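Long-range contacts in peptidoglycan-recognition protein LB (Drosophila melanogaster, PDB 7NSX), which cleaves the amide bond between N-acetylmuramic acid and L-alanine in bacterial peptidoglycan, using zinc, and probably scavenges immune-active fragments in fly innate immunity: residues V41-S46 against Y149-H154; H154-D159 against P175-I180; A15-R20 against G88-G93; F82-D87 against V111-I116. All blocks are in the same frame, centred on the assembly; numbering follows the deposited sequence.

Contact 1 of 4, residues V41-S46 against Y149-H154. With ZN (zinc ion), chain B.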
# COMPACT_ATOMS: atom_id res chain seq x y z
N VAL A 41 0.82 4.22 8.80
CA VAL A 41 0.39 3.31 7.72
C VAL A 41 -0.70 4.00 6.91
O VAL A 41 -1.78 4.36 7.48
CB VAL A 41 -0.05 1.95 8.28
CG1 VAL A 41 -0.62 1.06 7.19
CG2 VAL A 41 1.12 1.28 8.98
N ILE A 42 -0.50 4.15 5.61
CA ILE A 42 -1.51 4.85 4.78
C ILE A 42 -2.07 3.87 3.75
O ILE A 42 -1.28 3.32 2.97
CB ILE A 42 -0.94 6.12 4.16
CG1 ILE A 42 -0.52 7.10 5.26
CG2 ILE A 42 -1.97 6.72 3.20
CD1 ILE A 42 0.48 8.08 4.80
N ILE A 43 -3.40 3.75 3.73
CA ILE A 43 -4.13 2.82 2.83
C ILE A 43 -4.59 3.60 1.60
O ILE A 43 -5.15 4.74 1.75
CB ILE A 43 -5.29 2.12 3.57
CG1 ILE A 43 -4.81 1.43 4.85
CG2 ILE A 43 -5.99 1.13 2.64
CD1 ILE A 43 -3.78 0.34 4.63
N HIS A 44 -4.35 3.00 0.45
CA HIS A 44 -4.78 3.43 -0.90
C HIS A 44 -5.58 2.30 -1.57
O HIS A 44 -5.42 1.09 -1.21
CB HIS A 44 -3.54 3.73 -1.77
CG HIS A 44 -2.57 4.71 -1.19
ND1 HIS A 44 -2.64 6.06 -1.47
CD2 HIS A 44 -1.52 4.55 -0.36
CE1 HIS A 44 -1.68 6.69 -0.84
NE2 HIS A 44 -0.98 5.79 -0.15
N HIS A 45 -6.31 2.65 -2.63
CA HIS A 45 -6.70 1.69 -3.69
C HIS A 45 -6.03 2.13 -4.99
O HIS A 45 -5.62 3.31 -5.09
CB HIS A 45 -8.24 1.53 -3.76
CG HIS A 45 -8.97 2.69 -4.34
ND1 HIS A 45 -10.27 2.57 -4.82
CD2 HIS A 45 -8.59 3.98 -4.56
CE1 HIS A 45 -10.65 3.75 -5.32
NE2 HIS A 45 -9.65 4.64 -5.14
N SER A 46 -5.82 1.20 -5.91
CA SER A 46 -5.17 1.49 -7.21
C SER A 46 -6.16 2.26 -8.09
O SER A 46 -5.69 3.17 -8.83
CB SER A 46 -4.64 0.26 -7.89
OG SER A 46 -5.67 -0.66 -8.19
N TYR A 149 1.70 2.98 15.87
CA TYR A 149 1.49 3.51 14.50
C TYR A 149 0.06 4.04 14.38
O TYR A 149 -0.88 3.56 15.02
CB TYR A 149 1.75 2.44 13.43
CG TYR A 149 0.71 1.35 13.36
CD1 TYR A 149 -0.37 1.46 12.51
CD2 TYR A 149 0.82 0.18 14.11
CE1 TYR A 149 -1.33 0.46 12.42
CE2 TYR A 149 -0.12 -0.83 14.03
CZ TYR A 149 -1.20 -0.69 13.18
OH TYR A 149 -2.14 -1.66 13.08
N LYS A 150 -0.12 5.01 13.51
CA LYS A 150 -1.45 5.55 13.18
C LYS A 150 -1.84 5.05 11.78
O LYS A 150 -1.04 5.28 10.83
CB LYS A 150 -1.36 7.08 13.22
CG LYS A 150 -1.00 7.69 14.57
CD LYS A 150 -0.72 9.17 14.44
CE LYS A 150 -1.12 9.96 15.66
NZ LYS A 150 -0.29 9.57 16.83
N LEU A 151 -3.02 4.46 11.67
CA LEU A 151 -3.60 3.99 10.40
C LEU A 151 -4.48 5.11 9.83
O LEU A 151 -5.44 5.56 10.53
CB LEU A 151 -4.38 2.71 10.63
CG LEU A 151 -5.08 2.13 9.41
CD1 LEU A 151 -4.07 1.47 8.48
CD2 LEU A 151 -6.12 1.14 9.84
N LEU A 152 -4.16 5.52 8.60
CA LEU A 152 -4.89 6.53 7.81
C LEU A 152 -5.25 5.98 6.44
O LEU A 152 -4.58 5.06 5.93
CB LEU A 152 -3.98 7.75 7.65
CG LEU A 152 -3.42 8.34 8.94
CD1 LEU A 152 -2.41 9.41 8.64
CD2 LEU A 152 -4.54 8.87 9.83
N GLY A 153 -6.31 6.54 5.88
CA GLY A 153 -6.61 6.52 4.44
C GLY A 153 -6.00 7.73 3.79
O GLY A 153 -5.82 8.76 4.49
N HIS A 154 -5.64 7.60 2.52
CA HIS A 154 -5.00 8.67 1.73
C HIS A 154 -5.85 9.94 1.89
O HIS A 154 -5.24 11.02 2.13
CB HIS A 154 -4.87 8.22 0.28
CG HIS A 154 -4.09 9.14 -0.60
ND1 HIS A 154 -3.86 8.84 -1.93
CD2 HIS A 154 -3.49 10.33 -0.36
CE1 HIS A 154 -3.14 9.81 -2.47
NE2 HIS A 154 -2.90 10.73 -1.52
ZN ZN B . -4.06 6.97 -2.70

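Contact 2 of 4, residues H154-D159 against P175-I180. With ZN (zinc ion), chain B.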
# COMPACT_ATOMS: atom_id res chain seq x y z
N HIS A 154 -5.64 7.60 2.52
CA HIS A 154 -5.00 8.67 1.73
C HIS A 154 -5.85 9.94 1.89
O HIS A 154 -5.24 11.02 2.13
CB HIS A 154 -4.87 8.22 0.28
CG HIS A 154 -4.09 9.14 -0.60
ND1 HIS A 154 -3.86 8.84 -1.93
CD2 HIS A 154 -3.49 10.33 -0.36
CE1 HIS A 154 -3.14 9.81 -2.47
NE2 HIS A 154 -2.90 10.73 -1.52
N ARG A 155 -7.19 9.81 1.82
CA ARG A 155 -8.13 10.96 1.82
C ARG A 155 -8.04 11.79 3.11
O ARG A 155 -8.69 12.84 3.17
CB ARG A 155 -9.56 10.48 1.68
CG ARG A 155 -10.00 9.52 2.78
CD ARG A 155 -11.50 9.37 2.77
NE ARG A 155 -11.95 8.91 1.47
CZ ARG A 155 -13.23 8.73 1.12
NH1 ARG A 155 -14.20 8.97 1.99
NH2 ARG A 155 -13.53 8.31 -0.10
N GLN A 156 -7.33 11.33 4.14
CA GLN A 156 -7.20 12.07 5.41
C GLN A 156 -6.02 13.04 5.31
O GLN A 156 -5.91 13.99 6.13
CB GLN A 156 -7.01 11.09 6.55
CG GLN A 156 -8.27 10.34 6.89
CD GLN A 156 -7.95 9.37 8.00
OE1 GLN A 156 -7.58 8.23 7.77
NE2 GLN A 156 -8.13 9.81 9.23
N VAL A 157 -5.13 12.85 4.36
CA VAL A 157 -3.93 13.73 4.30
C VAL A 157 -3.89 14.52 2.99
O VAL A 157 -2.95 15.34 2.79
CB VAL A 157 -2.65 12.90 4.52
CG1 VAL A 157 -2.77 12.06 5.78
CG2 VAL A 157 -2.28 12.07 3.30
N ARG A 158 -4.83 14.26 2.10
CA ARG A 158 -4.87 14.91 0.76
C ARG A 158 -6.32 14.85 0.31
O ARG A 158 -7.02 13.90 0.71
CB ARG A 158 -3.96 14.19 -0.23
CG ARG A 158 -4.03 14.71 -1.66
CD ARG A 158 -3.14 15.92 -1.82
NE ARG A 158 -1.91 15.60 -1.10
CZ ARG A 158 -1.26 16.42 -0.29
NH1 ARG A 158 -1.69 17.65 -0.08
NH2 ARG A 158 -0.17 15.98 0.32
N ASP A 159 -6.74 15.83 -0.47
CA ASP A 159 -8.09 15.85 -1.07
C ASP A 159 -8.12 14.76 -2.14
O ASP A 159 -7.51 14.95 -3.15
CB ASP A 159 -8.39 17.23 -1.65
CG ASP A 159 -9.84 17.43 -2.01
OD1 ASP A 159 -10.71 17.07 -1.20
OD2 ASP A 159 -10.09 17.94 -3.12
N PRO A 175 -7.86 -1.63 14.08
CA PRO A 175 -7.12 -1.07 15.20
C PRO A 175 -6.15 -0.02 14.65
O PRO A 175 -5.63 -0.19 13.53
CB PRO A 175 -6.36 -2.24 15.84
CG PRO A 175 -6.93 -3.49 15.19
CD PRO A 175 -7.58 -3.06 13.88
N HIS A 176 -5.92 1.01 15.46
CA HIS A 176 -4.95 2.10 15.25
C HIS A 176 -5.52 3.11 14.24
O HIS A 176 -4.84 4.12 13.96
CB HIS A 176 -3.58 1.54 14.84
CG HIS A 176 -2.83 0.80 15.90
ND1 HIS A 176 -1.65 1.28 16.44
CD2 HIS A 176 -3.03 -0.41 16.45
CE1 HIS A 176 -1.19 0.42 17.31
NE2 HIS A 176 -2.00 -0.63 17.33
N PHE A 177 -6.73 2.88 13.69
CA PHE A 177 -7.39 3.91 12.83
C PHE A 177 -7.47 5.21 13.64
O PHE A 177 -7.96 5.18 14.78
CB PHE A 177 -8.76 3.48 12.32
CG PHE A 177 -9.35 4.56 11.45
CD1 PHE A 177 -8.87 4.76 10.17
CD2 PHE A 177 -10.26 5.46 11.96
CE1 PHE A 177 -9.37 5.78 9.37
CE2 PHE A 177 -10.76 6.48 11.16
CZ PHE A 177 -10.32 6.63 9.86
N THR A 178 -6.95 6.29 13.08
CA THR A 178 -6.63 7.56 13.77
C THR A 178 -7.31 8.72 13.04
O THR A 178 -7.21 8.78 11.80
CB THR A 178 -5.11 7.73 13.76
OG1 THR A 178 -4.58 6.62 14.48
CG2 THR A 178 -4.61 9.02 14.38
N HIS A 179 -7.97 9.61 13.79
CA HIS A 179 -8.46 10.94 13.32
C HIS A 179 -7.34 11.94 13.55
O HIS A 179 -6.84 11.98 14.69
CB HIS A 179 -9.73 11.35 14.07
CG HIS A 179 -10.84 10.36 13.95
ND1 HIS A 179 -11.44 10.06 12.73
CD2 HIS A 179 -11.46 9.60 14.88
CE1 HIS A 179 -12.39 9.16 12.92
NE2 HIS A 179 -12.40 8.85 14.24
N ILE A 180 -6.95 12.67 12.52
CA ILE A 180 -5.83 13.66 12.58
C ILE A 180 -6.38 15.09 12.44
O ILE A 180 -5.59 16.04 12.60
CB ILE A 180 -4.74 13.34 11.53
CG1 ILE A 180 -5.28 13.27 10.10
CG2 ILE A 180 -4.01 12.06 11.93
CD1 ILE A 180 -4.20 13.42 9.05
ZN ZN B . -4.06 6.97 -2.70
O HOH W 1 -8.78 12.74 10.15

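Contact 3 of 4, residues A15-R20 against G88-G93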
# COMPACT_ATOMS: atom_id res chain seq x y z
N ALA A 15 -1.57 -15.93 2.91
CA ALA A 15 -0.85 -14.75 2.35
C ALA A 15 0.66 -14.97 2.40
O ALA A 15 1.21 -15.33 3.46
CB ALA A 15 -1.25 -13.46 3.04
N ARG A 16 1.31 -14.80 1.26
CA ARG A 16 2.78 -14.83 1.12
C ARG A 16 3.24 -13.41 0.83
O ARG A 16 2.51 -12.66 0.12
CB ARG A 16 3.22 -15.73 -0.02
CG ARG A 16 2.69 -17.15 0.10
CD ARG A 16 3.55 -18.03 0.99
NE ARG A 16 2.88 -19.32 1.03
CZ ARG A 16 1.87 -19.62 1.83
NH1 ARG A 16 1.41 -18.74 2.71
NH2 ARG A 16 1.33 -20.83 1.77
N LEU A 17 4.42 -13.08 1.35
CA LEU A 17 5.13 -11.84 0.97
C LEU A 17 5.96 -12.15 -0.27
O LEU A 17 6.91 -12.94 -0.17
CB LEU A 17 5.98 -11.37 2.15
CG LEU A 17 6.68 -10.02 1.94
CD1 LEU A 17 7.97 -10.20 1.17
CD2 LEU A 17 5.76 -9.02 1.25
N LEU A 18 5.57 -11.62 -1.42
CA LEU A 18 6.32 -11.84 -2.67
C LEU A 18 7.28 -10.68 -2.87
O LEU A 18 6.90 -9.53 -2.58
CB LEU A 18 5.33 -12.00 -3.82
CG LEU A 18 4.25 -13.07 -3.55
CD1 LEU A 18 3.35 -13.24 -4.76
CD2 LEU A 18 4.87 -14.41 -3.18
N SER A 19 8.51 -11.02 -3.24
CA SER A 19 9.65 -10.09 -3.44
C SER A 19 9.45 -9.35 -4.75
O SER A 19 8.64 -9.82 -5.58
CB SER A 19 10.95 -10.85 -3.48
OG SER A 19 10.98 -11.61 -4.68
N ARG A 20 10.21 -8.29 -4.95
CA ARG A 20 10.22 -7.52 -6.23
C ARG A 20 10.50 -8.49 -7.38
O ARG A 20 9.81 -8.41 -8.43
CB ARG A 20 11.27 -6.41 -6.16
CG ARG A 20 10.94 -5.29 -5.20
CD ARG A 20 12.09 -4.30 -5.15
NE ARG A 20 12.14 -3.57 -6.40
CZ ARG A 20 11.45 -2.48 -6.67
NH1 ARG A 20 10.64 -1.96 -5.76
NH2 ARG A 20 11.57 -1.88 -7.84
N GLY A 88 -4.91 -12.52 -2.59
CA GLY A 88 -4.61 -12.52 -1.15
C GLY A 88 -3.10 -12.55 -0.88
O GLY A 88 -2.69 -12.83 0.25
N MET A 89 -2.30 -12.26 -1.88
CA MET A 89 -0.81 -12.18 -1.76
C MET A 89 -0.38 -10.71 -1.56
O MET A 89 -1.14 -9.77 -1.92
CB MET A 89 -0.15 -12.72 -3.03
CG MET A 89 -0.49 -14.17 -3.29
SD MET A 89 0.04 -15.25 -1.92
CE MET A 89 -1.42 -16.27 -1.79
N ILE A 90 0.77 -10.52 -0.94
CA ILE A 90 1.39 -9.19 -0.75
C ILE A 90 2.58 -9.09 -1.67
O ILE A 90 3.41 -10.06 -1.69
CB ILE A 90 1.78 -8.96 0.71
CG1 ILE A 90 0.55 -9.07 1.61
CG2 ILE A 90 2.48 -7.62 0.84
CD1 ILE A 90 0.78 -9.88 2.83
N TYR A 91 2.66 -7.98 -2.40
CA TYR A 91 3.70 -7.67 -3.40
C TYR A 91 4.59 -6.56 -2.85
O TYR A 91 4.07 -5.46 -2.59
CB TYR A 91 3.06 -7.32 -4.74
CG TYR A 91 2.29 -8.46 -5.34
CD1 TYR A 91 0.98 -8.72 -4.97
CD2 TYR A 91 2.92 -9.36 -6.17
CE1 TYR A 91 0.28 -9.80 -5.49
CE2 TYR A 91 2.24 -10.45 -6.70
CZ TYR A 91 0.91 -10.67 -6.35
OH TYR A 91 0.26 -11.76 -6.85
N THR A 92 5.88 -6.84 -2.66
CA THR A 92 6.84 -5.79 -2.23
C THR A 92 6.90 -4.70 -3.30
O THR A 92 7.22 -5.02 -4.45
CB THR A 92 8.24 -6.35 -1.95
OG1 THR A 92 8.11 -7.42 -1.01
CG2 THR A 92 9.18 -5.30 -1.41
N GLY A 93 6.63 -3.44 -2.91
CA GLY A 93 6.89 -2.26 -3.72
C GLY A 93 8.25 -1.69 -3.32
O GLY A 93 9.23 -2.43 -3.34

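Contact 4 of 4, residues F82-D87 against V111-I116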
# COMPACT_ATOMS: atom_id res chain seq x y z
N PHE A 82 3.94 -1.32 -0.63
CA PHE A 82 3.43 -2.69 -0.85
C PHE A 82 2.12 -2.61 -1.61
O PHE A 82 1.37 -1.63 -1.41
CB PHE A 82 3.25 -3.42 0.47
CG PHE A 82 4.52 -3.69 1.24
CD1 PHE A 82 4.96 -2.82 2.22
CD2 PHE A 82 5.31 -4.81 0.95
CE1 PHE A 82 6.12 -3.08 2.93
CE2 PHE A 82 6.49 -5.05 1.65
CZ PHE A 82 6.89 -4.20 2.65
N GLY A 83 1.86 -3.66 -2.41
CA GLY A 83 0.58 -3.91 -3.09
C GLY A 83 -0.09 -5.16 -2.53
O GLY A 83 0.61 -6.09 -2.04
N ILE A 84 -1.42 -5.18 -2.54
CA ILE A 84 -2.23 -6.35 -2.16
C ILE A 84 -3.14 -6.74 -3.32
O ILE A 84 -3.87 -5.88 -3.84
CB ILE A 84 -2.96 -6.08 -0.85
CG1 ILE A 84 -1.91 -5.85 0.25
CG2 ILE A 84 -3.88 -7.26 -0.56
CD1 ILE A 84 -2.44 -5.47 1.54
N GLY A 85 -3.06 -7.99 -3.73
CA GLY A 85 -3.88 -8.53 -4.83
C GLY A 85 -5.11 -9.25 -4.33
O GLY A 85 -5.17 -9.68 -3.14
N GLY A 86 -6.05 -9.48 -5.25
CA GLY A 86 -7.27 -10.25 -4.95
C GLY A 86 -6.95 -11.72 -4.85
O GLY A 86 -7.82 -12.44 -4.43
N ASP A 87 -5.71 -12.10 -5.18
CA ASP A 87 -5.13 -13.43 -4.89
C ASP A 87 -4.83 -13.59 -3.39
O ASP A 87 -4.47 -14.72 -2.98
CB ASP A 87 -3.90 -13.67 -5.76
CG ASP A 87 -2.74 -12.71 -5.55
OD1 ASP A 87 -1.67 -12.95 -6.16
OD2 ASP A 87 -2.90 -11.74 -4.74
N VAL A 111 4.38 3.54 5.75
CA VAL A 111 4.16 2.39 4.86
C VAL A 111 2.90 2.70 4.05
O VAL A 111 1.80 2.79 4.66
CB VAL A 111 4.01 1.10 5.68
CG1 VAL A 111 3.95 -0.11 4.75
CG2 VAL A 111 5.14 0.95 6.68
N GLY A 112 3.06 2.88 2.74
CA GLY A 112 1.96 3.09 1.78
C GLY A 112 1.51 1.77 1.20
O GLY A 112 2.30 1.13 0.48
N ILE A 113 0.31 1.31 1.55
CA ILE A 113 -0.19 -0.02 1.11
C ILE A 113 -1.34 0.20 0.11
O ILE A 113 -2.29 0.90 0.46
CB ILE A 113 -0.70 -0.85 2.29
CG1 ILE A 113 0.35 -0.96 3.41
CG2 ILE A 113 -1.17 -2.21 1.79
CD1 ILE A 113 -0.16 -1.71 4.62
N VAL A 114 -1.23 -0.36 -1.08
CA VAL A 114 -2.29 -0.20 -2.11
C VAL A 114 -3.06 -1.52 -2.22
O VAL A 114 -2.44 -2.56 -2.41
CB VAL A 114 -1.77 0.27 -3.49
CG1 VAL A 114 -0.83 -0.71 -4.14
CG2 VAL A 114 -2.96 0.56 -4.41
N LEU A 115 -4.38 -1.47 -2.09
CA LEU A 115 -5.25 -2.62 -2.39
C LEU A 115 -5.66 -2.44 -3.85
O LEU A 115 -6.35 -1.47 -4.19
CB LEU A 115 -6.42 -2.71 -1.41
CG LEU A 115 -6.12 -3.44 -0.09
CD1 LEU A 115 -5.22 -2.64 0.83
CD2 LEU A 115 -7.41 -3.76 0.66
N ILE A 116 -5.17 -3.32 -4.70
CA ILE A 116 -5.40 -3.24 -6.17
C ILE A 116 -6.91 -3.36 -6.40
O ILE A 116 -7.54 -4.30 -5.86
CB ILE A 116 -4.57 -4.29 -6.91
CG1 ILE A 116 -3.08 -4.13 -6.61
CG2 ILE A 116 -4.88 -4.26 -8.39
CD1 ILE A 116 -2.21 -5.22 -7.18

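Contact 1 of 4, residues V41-S46 against Y149-H154
The ring of H44 turns its edge to one face of H154: H44 CE1 sits over that face, displaced toward the rim, while H154 ND1 lies at the H44 edge, near its plane. This is an offset edge-to-face pair, with the planes at 68°. The shared zinc accounts for the closeness of the two rings, since both bind it through ND1, at 2.1 Å from H44 ND1 and 2.0 Å from H154 ND1. C162 is the third protein ligand, and H102 holds H44 NE2 by a hydrogen bond, a second-shell grip on the ring's rotation. H154 reaches the metal with CG anti to the backbone N (chi1 -173°). Its own N donates to I43 O at 3.0 Å, tying this ligand to the end of a parallel strand pair that also uses V41 N to K150 O, L152 N to V41 O and I43 N to L152 O. L151 CD1 wedges in, 3.7 Å from both V41 CG1 and I43 CG1, and V41 CG2 meets Y149 CD1 obliquely. V41 and Y149 pack on I136 of helix 126-142; strand 149-153 is outermost in the sheet, and strand 38-45 bonds to strand 110-115 along its other side.

Contact 2 of 4, residues H154-D159 against P175-I180
Q156 lays its carboxamide obliquely against the ring of F177, the two planes 28° apart, with Q156 OE1 3.4 Å from F177 CE1. The side chain runs out extended beyond CG (chi2 178°), which carries the amide across to the 175-180 loop. There Q156 NE2 donates to T178 O at 2.9 Å, and the bond lies in the plane of the carbonyl and close to that of the amide. A water accepts a second bond from Q156 NE2 and another from I180 N, bridging the two loops, while Q156 OE1 accepts from G153 N. Replacing Q156 by a leucine would probably leave T178 O and G153 N without these mates and cost the water bridge to I180 N one of its ends. Beside the amide, I180 CD1 approaches Q156 O to 3.4 Å and touches V157 CG1 at 3.8 Å; it gets there because I180 CG1 stands between the backbone N and the carbonyl carbon (chi1 56°). Within the loop T178 OG1 donates to H176 O, from above that carbonyl plane. H176 and T178 bond by their backbones to L151, which lays the loop along outer strand 149-153; Q156 itself follows two residues after zinc ligand H154. The hydrogen bonds between the two loops join neutral groups, and the amide's different partners at oxygen and nitrogen fix which way round it lies, a specific clasp at the protein surface.

Contact 3 of 4, residues A15-R20 against G88-G93
L18 and its neighbours pair with strand 90-92 as a short parallel ladder: I90 N donates to R16 O, L18 N to I90 O at 2.7 Å, and T92 N to L18 O. L18 O is gripped twice, because T92 OG1 also donates to it at 2.9 Å. At the start of the ladder R16 N points at M89 SD, a weak bond of 3.5 Å. Among apolar contacts, L17 crosses I90 at about a right angle, L17 CD2 meeting I90 CG2 at 3.6 Å. L18 instead runs alongside Y91, with L18 CD1 3.6 Å from Y91 CE2, and A15 CB meets I90 CD1 at 4.1 Å. G88 O is buried under A15 CB, 3.2 Å away, with no hydrogen-bond partner. The charged element is R20, whose chain bends at chi3 (71°) so that R20 NH1 reaches G93 O at 2.8 Å; G93 O lies at the guanidinium edge, close to its plane, but R20 NH1 stands well above the carbonyl plane. Without the guanidinium, as with a leucine here, D77 is likely to lose a counter-charge and G93 O this donor. Backbone bonds and apolar cover thus attach the N-terminal edge strand; beyond it one guanidinium links G93 and R26 through their carbonyls and D77 by a salt bridge.

Contact 4 of 4, residues F82-D87 against V111-I116
Strands 82-84 and 111-115 run parallel, 24° apart and 4.7 Å between axes at closest, in a ladder of four bonds: F82 N to G112 O, V114 N to F82 O, I84 N to V114 O and I116 N to I84 O. The first is the longest, 3.2 Å from F82 N to G112 O. On the face of F82, I84, I113 and L115, I84 does most of the side-chain work: I84 CD1 meets I113 CG2 at 3.5 Å, crossing obliquely, and L115 CD1 at 4.0 Å, lying alongside. I84, I113 and L115 also press on helix 126-142. V111 CG1 comes up to the edge of the F82 ring, near its plane, 3.8 Å from F82 CD1. This is the middle of the mixed sheet of the amidase domain, where strand 82-84 is parallel to 110-115 and antiparallel to 90-92 on its other side. On the opposite face V114 CG1, set between its backbone N and carbonyl carbon (chi1 63°), packs against the bare backbone of G83, 3.7 Å from G83 CA. V114 also touches Y80, the residue thought essential for the zinc-bound water. Past the strand end I116 CG1 folds over I84 O at 3.4 Å, its side chain packing against S61, M62 and M65 of helix 55-72.

Contacts 1, 3 and 4 are parallel pairings within one six-stranded mixed sheet, while contact 2 joins two surface loops. Contact 4 is the most central and wholly buried, and its cross-strand hydrogen bonds are all backbone. Contact 1, also largely buried, is its neighbour, with I42 and H44 bonding to 111-116, and it adds metal ligands to a similar ladder. Contact 3, only partly buried, lies at the opposite edge, about 17 Å from contact 1 between centres, and only there does a charged side chain bridge the segments. It meets contact 4 through the Y91 N to G83 O bond. Contact 2 shares H154 with contact 1 and trades ladder bonds for an amide and a water.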